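Local coordinates for benzyl alcohol dehydrogenase (Acinetobacter calcoaceticus, PDB 1F8F), which catalyses the NAD-dependent oxidation of benzyl alcohol, and probably of related aromatic alcohols, to the aldehyde, as a zinc-containing alcohol dehydrogenase with a Rossmann cofactor domain, at residues D222-E225 with S226-E229; D300-D303 with L304-G308; K322-I325 with P326-V329. All blocks are in the same frame, centred on the assembly; numbering follows the deposited sequence.

Contact 1: D222-E225 with S226-E229; sequences DIVE and SRLE. With NAD (nicotinamide-adenine-dinucleotide), chain F.
Ser226 meets the residue before the helix through its hydroxyl: Ser226 OG lies 3.6 Å from Val224 CG1, a van der Waals contact with the N-cap residue. Arg227 runs past the same valine, its CG 4.1 Å from Val224 CG1, and the chain then stays extended from CG to NE. That reach presents the edge of the guanidinium to the cofactor, with the phosphorus PA close to the guanidinium plane. Arg227 NH1 grips NAD twice, bonding the ribose oxygen NAD O3B at 2.6 Å and the phosphate oxygen NAD O1A at 3.1 Å, the latter nearly straight (160° at the hydrogen). From the other segment Asp222 takes the same ribose. Its CG is anti to the backbone N (chi1 -152°), and the two carboxylate oxygens take one ribose hydroxyl each: Asp222 OD2 accepts from NAD O3B at 3.0 Å and Asp222 OD1 from NAD O2B at 2.6 Å. O3B thus donates to Asp222 and accepts from Arg227; the two charges do not touch, though each would probably polarise the hydroxyl. OD1 of Asp222 also accepts from the backbone N of Ile223 and of Val224, on its anti side; the second bond makes an Asx turn that fixes the carboxylate. Leu228 turns inward, CD2 3.6 Å from Asp222 N. Glu229 N closes a helical turn on Glu225 O (3.0 Å); the acid end of Glu225 is held by Asn241. An acid pairing with both ribose hydroxyls is characteristic of NAD-specific Rossmann folds. The segments form the turn from strand 217-222 into helix 225-234; Asp222 OD2 also reaches Ala199 N, and Asp222 has backbone bonds with Ile240, in strand 238-241, and Ser242, just after it.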
# COMPACT_ATOMS: atom_id res chain seq x y z
N ASP A 222 -11.85 -21.57 20.76
CA ASP A 222 -13.25 -21.45 21.17
C ASP A 222 -13.47 -22.12 22.53
O ASP A 222 -12.55 -22.74 23.08
CB ASP A 222 -14.29 -22.07 20.22
CG ASP A 222 -15.65 -21.47 20.20
OD1 ASP A 222 -16.42 -21.63 21.18
OD2 ASP A 222 -16.14 -20.80 19.23
N ILE A 223 -14.73 -22.17 23.00
CA ILE A 223 -15.07 -22.91 24.19
C ILE A 223 -16.05 -24.08 23.95
O ILE A 223 -16.38 -24.77 24.93
CB ILE A 223 -15.66 -22.21 25.41
CG1 ILE A 223 -16.83 -21.27 25.04
CG2 ILE A 223 -14.57 -21.41 26.12
CD1 ILE A 223 -17.48 -20.71 26.28
N VAL A 224 -16.60 -24.26 22.76
CA VAL A 224 -17.54 -25.38 22.52
C VAL A 224 -16.76 -26.40 21.69
O VAL A 224 -16.29 -25.99 20.60
CB VAL A 224 -18.76 -24.89 21.74
CG1 VAL A 224 -19.71 -26.01 21.36
CG2 VAL A 224 -19.44 -23.77 22.54
N GLU A 225 -16.62 -27.62 22.16
CA GLU A 225 -15.78 -28.61 21.54
C GLU A 225 -16.17 -29.01 20.13
O GLU A 225 -15.28 -29.27 19.32
CB GLU A 225 -15.76 -29.95 22.34
CG GLU A 225 -14.44 -30.69 22.33
CD GLU A 225 -13.17 -29.87 22.49
OE1 GLU A 225 -12.96 -29.10 23.45
OE2 GLU A 225 -12.30 -30.01 21.60
N SER A 226 -17.46 -29.12 19.82
CA SER A 226 -17.90 -29.52 18.51
C SER A 226 -17.54 -28.45 17.46
O SER A 226 -17.36 -28.82 16.31
CB SER A 226 -19.43 -29.76 18.44
OG SER A 226 -20.07 -28.53 18.85
N ARG A 227 -17.45 -27.19 17.84
CA ARG A 227 -17.08 -26.13 16.87
C ARG A 227 -15.60 -26.23 16.56
O ARG A 227 -15.10 -25.95 15.45
CB ARG A 227 -17.54 -24.76 17.39
CG ARG A 227 -19.03 -24.62 17.57
CD ARG A 227 -19.48 -23.21 17.93
NE ARG A 227 -20.83 -22.93 17.50
CZ ARG A 227 -21.46 -21.84 17.07
NH1 ARG A 227 -20.91 -20.63 16.94
NH2 ARG A 227 -22.74 -21.85 16.72
N LEU A 228 -14.84 -26.69 17.55
CA LEU A 228 -13.40 -26.90 17.37
C LEU A 228 -13.18 -28.16 16.52
O LEU A 228 -12.19 -28.22 15.78
CB LEU A 228 -12.56 -27.04 18.62
CG LEU A 228 -12.32 -25.94 19.61
CD1 LEU A 228 -11.57 -26.43 20.85
CD2 LEU A 228 -11.53 -24.73 19.04
N GLU A 229 -14.09 -29.14 16.57
CA GLU A 229 -13.84 -30.29 15.73
C GLU A 229 -14.12 -30.00 14.25
O GLU A 229 -13.46 -30.53 13.37
CB GLU A 229 -14.68 -31.54 16.15
CG GLU A 229 -14.64 -31.62 17.69
CD GLU A 229 -13.68 -32.72 18.10
OE1 GLU A 229 -14.09 -33.76 18.67
OE2 GLU A 229 -12.48 -32.59 17.81
PA NAD F . -21.72 -17.17 16.58
O1A NAD F . -22.06 -18.13 15.49
O2A NAD F . -22.53 -17.20 17.80
O5B NAD F . -20.16 -17.21 16.88
C5B NAD F . -19.37 -16.64 17.96
C4B NAD F . -18.56 -17.73 18.67
O4B NAD F . -17.89 -17.14 19.83
C3B NAD F . -19.34 -18.94 19.21
O3B NAD F . -18.97 -20.15 18.55
C2B NAD F . -18.99 -19.04 20.69
O2B NAD F . -18.73 -20.37 21.16
C1B NAD F . -17.72 -18.18 20.76
N9A NAD F . -17.45 -17.61 22.07
C8A NAD F . -18.26 -16.84 22.86
N7A NAD F . -17.68 -16.47 24.01
C5A NAD F . -16.43 -17.06 23.95
C6A NAD F . -15.34 -17.07 24.84
N6A NAD F . -15.30 -16.44 26.01
N1A NAD F . -14.23 -17.74 24.46
C2A NAD F . -14.23 -18.40 23.26
N3A NAD F . -15.18 -18.45 22.37
C4A NAD F . -16.26 -17.76 22.77
O3 NAD F . -21.82 -15.69 15.91
PN NAD F . -21.38 -15.30 14.43
O1N NAD F . -20.12 -15.97 14.06
O2N NAD F . -22.49 -15.57 13.50
O5D NAD F . -21.17 -13.70 14.65
C5D NAD F . -19.96 -13.23 15.27
C4D NAD F . -20.03 -11.86 15.84
O4D NAD F . -19.75 -10.83 14.84
C3D NAD F . -21.23 -11.36 16.65
O3D NAD F . -20.76 -10.38 17.60
C2D NAD F . -21.99 -10.59 15.56
O2D NAD F . -23.01 -9.74 16.04
C1D NAD F . -20.77 -9.83 15.01
N1N NAD F . -21.03 -9.35 13.66
C2N NAD F . -20.30 -8.27 13.27
C3N NAD F . -20.47 -7.80 11.98
C7N NAD F . -19.66 -6.59 11.41
O7N NAD F . -19.89 -6.20 10.26
N7N NAD F . -18.73 -6.04 12.27
C4N NAD F . -21.36 -8.45 11.08
C5N NAD F . -21.56 -9.80 11.43
C6N NAD F . -21.44 -10.32 12.70

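Contact 2: D300-D303 with L304-G308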
# COMPACT_ATOMS: atom_id res chain seq x y z
N ASP A 300 -2.13 -3.67 26.69
CA ASP A 300 -0.86 -3.29 27.29
C ASP A 300 -0.15 -2.29 26.35
O ASP A 300 0.17 -2.65 25.21
CB ASP A 300 0.02 -4.49 27.51
CG ASP A 300 1.37 -4.35 28.14
OD1 ASP A 300 2.27 -3.55 27.83
OD2 ASP A 300 1.62 -5.17 29.07
N VAL A 301 0.16 -1.09 26.83
CA VAL A 301 0.73 -0.07 25.94
C VAL A 301 2.05 -0.40 25.34
O VAL A 301 2.21 -0.67 24.15
CB VAL A 301 0.63 1.34 26.52
CG1 VAL A 301 1.26 2.44 25.68
CG2 VAL A 301 -0.86 1.70 26.57
N ASN A 302 3.03 -0.47 26.23
CA ASN A 302 4.41 -0.83 25.94
C ASN A 302 4.50 -2.00 24.99
O ASN A 302 5.47 -2.04 24.21
CB ASN A 302 5.03 -1.14 27.31
CG ASN A 302 5.55 0.13 27.97
OD1 ASN A 302 6.41 0.75 27.37
ND2 ASN A 302 5.07 0.60 29.11
N ASP A 303 3.71 -3.05 25.16
CA ASP A 303 3.83 -4.26 24.32
C ASP A 303 3.36 -3.89 22.92
O ASP A 303 3.99 -4.26 21.96
CB ASP A 303 3.03 -5.40 24.94
CG ASP A 303 2.85 -6.60 24.02
OD1 ASP A 303 3.74 -7.47 24.01
OD2 ASP A 303 1.82 -6.71 23.35
N LEU A 304 2.36 -3.06 22.79
CA LEU A 304 1.90 -2.65 21.48
C LEU A 304 2.88 -1.69 20.82
O LEU A 304 3.07 -1.71 19.60
CB LEU A 304 0.54 -2.00 21.66
CG LEU A 304 -0.09 -1.27 20.48
CD1 LEU A 304 -1.50 -1.80 20.19
CD2 LEU A 304 -0.22 0.23 20.69
N LEU A 305 3.54 -0.88 21.65
CA LEU A 305 4.40 0.13 21.02
C LEU A 305 5.72 -0.50 20.62
O LEU A 305 6.14 -0.40 19.46
CB LEU A 305 4.37 1.37 21.85
CG LEU A 305 5.43 2.00 22.69
CD1 LEU A 305 6.81 2.06 22.08
CD2 LEU A 305 4.99 3.45 22.95
N LEU A 306 6.30 -1.27 21.53
CA LEU A 306 7.56 -1.95 21.19
C LEU A 306 7.36 -3.03 20.14
O LEU A 306 8.30 -3.22 19.34
CB LEU A 306 8.24 -2.39 22.46
CG LEU A 306 9.25 -1.65 23.32
CD1 LEU A 306 10.47 -1.06 22.64
CD2 LEU A 306 8.60 -0.47 24.05
N GLY A 307 6.22 -3.73 20.03
CA GLY A 307 6.06 -4.73 18.99
C GLY A 307 5.64 -4.15 17.63
O GLY A 307 5.50 -4.89 16.64
N GLY A 308 5.31 -2.89 17.53
CA GLY A 308 4.77 -2.22 16.35
C GLY A 308 3.42 -2.77 15.87
O GLY A 308 3.08 -2.88 14.67
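Leu306 and Asn302 lie side by side on one face of the short helix, pointing the same way, with Leu306 CD2 4.2 Å from Asn302 OD1. Their backbones are bonded directly: Leu306 N gives to Asn302 O at 2.9 Å, from above the carbonyl plane (38° out of it) although the N-H itself points well at the oxygen. The amide end of Asn302 is used outside the helix, ND2 donating to the carbonyl of Pro291 of the second subunit. One step earlier, Leu305 N lies in the plane of the Val301 carbonyl and bonds Val301 O at 2.8 Å. Leu304 N is served mainly by Asp300 O (3.3 Å), with a weak second bond to Val301 O.

The N-terminal end is closed by Asp300 as N-cap: Asp300 OD1 takes Asp303 N at 3.1 Å, met from above the carboxylate plane. CG anti to the backbone N (chi1 -179°) carries the carboxylate to that amide. At the far end Gly307 N finds Asp303 O at 3.0 Å and Gly308 N finds Leu305 O at 3.3 Å; with the positive phi of Gly308 (62°) this is a Schellman motif. The carboxylate of Asp303 forms a salt bridge to Lys309.

Leu305 touches a bound NAD and packs on Gly289 of the second subunit, as Val301 does on Pro291 of that subunit. The helix connects strand 296-300 to strand 310-313, an outermost strand, within this chain, of the parallel sheet; Asp300 extends an antiparallel ladder into the second subunit, and Gly307 shares a backbone bond with Leu282.

Contact 3: K322-I325 with P326-V329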
# COMPACT_ATOMS: atom_id res chain seq x y z
N LYS A 322 -20.73 -5.76 -4.37
CA LYS A 322 -21.02 -5.92 -5.77
C LYS A 322 -19.85 -6.58 -6.52
O LYS A 322 -20.08 -7.30 -7.49
CB LYS A 322 -21.30 -4.56 -6.45
CG LYS A 322 -22.71 -4.02 -6.30
CD LYS A 322 -23.58 -4.25 -7.58
CE LYS A 322 -25.01 -4.28 -6.98
NZ LYS A 322 -26.11 -4.35 -7.98
N LYS A 323 -18.64 -6.40 -5.99
CA LYS A 323 -17.45 -7.05 -6.46
C LYS A 323 -17.10 -8.35 -5.71
O LYS A 323 -16.88 -9.38 -6.32
CB LYS A 323 -16.22 -6.11 -6.32
CG LYS A 323 -15.03 -6.63 -7.11
CD LYS A 323 -13.70 -5.99 -6.65
CE LYS A 323 -12.60 -6.49 -7.60
NZ LYS A 323 -11.31 -5.86 -7.26
N PHE A 324 -17.02 -8.33 -4.39
CA PHE A 324 -16.64 -9.43 -3.52
C PHE A 324 -17.61 -10.61 -3.46
O PHE A 324 -17.14 -11.76 -3.36
CB PHE A 324 -16.38 -8.90 -2.09
CG PHE A 324 -15.57 -9.84 -1.23
CD1 PHE A 324 -14.37 -10.39 -1.65
CD2 PHE A 324 -16.00 -10.22 0.05
CE1 PHE A 324 -13.64 -11.27 -0.85
CE2 PHE A 324 -15.27 -11.06 0.85
CZ PHE A 324 -14.06 -11.61 0.42
N ILE A 325 -18.93 -10.37 -3.42
CA ILE A 325 -19.91 -11.46 -3.32
C ILE A 325 -19.77 -12.43 -4.46
O ILE A 325 -19.65 -13.63 -4.21
CB ILE A 325 -21.35 -11.03 -3.05
CG1 ILE A 325 -21.48 -10.77 -1.52
CG2 ILE A 325 -22.41 -12.09 -3.46
CD1 ILE A 325 -22.76 -10.00 -1.31
N PRO A 326 -19.81 -11.96 -5.71
CA PRO A 326 -19.55 -12.85 -6.84
C PRO A 326 -18.19 -13.52 -6.73
O PRO A 326 -18.05 -14.66 -7.22
CB PRO A 326 -19.68 -11.95 -8.08
CG PRO A 326 -20.45 -10.77 -7.58
CD PRO A 326 -20.12 -10.59 -6.13
N GLU A 327 -17.12 -12.90 -6.17
CA GLU A 327 -15.85 -13.59 -6.07
C GLU A 327 -15.98 -14.80 -5.11
O GLU A 327 -15.50 -15.90 -5.39
CB GLU A 327 -14.68 -12.68 -5.64
CG GLU A 327 -14.19 -11.70 -6.69
CD GLU A 327 -13.36 -10.57 -6.15
OE1 GLU A 327 -13.20 -10.30 -4.95
OE2 GLU A 327 -12.76 -9.84 -6.98
N LEU A 328 -16.70 -14.62 -3.99
CA LEU A 328 -16.89 -15.78 -3.11
C LEU A 328 -17.71 -16.88 -3.80
O LEU A 328 -17.37 -18.04 -3.63
CB LEU A 328 -17.54 -15.38 -1.80
CG LEU A 328 -16.76 -14.36 -0.94
CD1 LEU A 328 -17.63 -14.04 0.28
CD2 LEU A 328 -15.35 -14.81 -0.61
N VAL A 329 -18.77 -16.61 -4.53
CA VAL A 329 -19.55 -17.66 -5.21
C VAL A 329 -18.66 -18.42 -6.20
O VAL A 329 -18.84 -19.63 -6.40
CB VAL A 329 -20.75 -17.08 -5.99
CG1 VAL A 329 -21.49 -18.13 -6.81
CG2 VAL A 329 -21.77 -16.39 -5.10
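Phe324 and Leu328 form the apolar core of this helical turn. Leu328 CG sits over one face of the Phe324 ring, 4.2 Å from its centroid and 16° off the normal, which defines a CH-pi contact. Leu328 CD2 comes to 3.6 Å from Phe324 CZ, so the leucine leans toward the outer end of the ring. Glu327 approaches the same ring differently: Glu327 OE1 lies in the ring plane at its edge, 3.5 Å from Phe324 CD1, and the carboxylate is turned 86° against the aromatic plane. On the other side of that carboxylate, Glu327 OE2 touches the extended chain of Lys323 at CE (3.4 Å).

The backbone sets these positions. Phe324 O accepts from Leu328 N at 3.0 Å, and Ile325 O accepts from Val329 N at 3.1 Å in the carbonyl plane. Earlier in the helix the ladder is interrupted, because Pro326 has no N-H to offer Lys322 O; Pro326 CG stands 3.5 Å from Lys322 O instead, and the helix kinks there. Farther out, helix 174-186 receives the buried side, Phe324 resting on Ile183 and Leu328 on Ala179. Lys323 packs on Thr102 of the third subunit and Glu327 on Ala191 of the fourth.

Lys323 NZ stays 4.2 Å from Glu327 OE2, beyond a salt bridge, so any attraction is probably modest; a sulfate, probably from the crystallisation liquor, also lies close to Glu327. Two backbone bonds hold the turn, the leucine adds dispersion over the ring face, and Glu327 OE1 faces the C-H rim, which is probably weakly favourable.

Overall arrangement
All three contacts are local, each within one continuous stretch, and they are arranged in series: none nests in or crosses another. Contact 1 comes first, closing the turn that joins strand 217-222 to helix 225-234 at the adenosine end of the cofactor site. Contact 2 follows at helix 301-306, which joins strand 296-300 to strand 310-313 at the interface with the second subunit. Contact 3 lies next along the chain, setting helix 321-333 against helix 174-186 and strand 156-159. Their centres are 29 to 37 Å apart and none touches another; contacts 1 and 3 come nearest, about 18 Å between closest atoms.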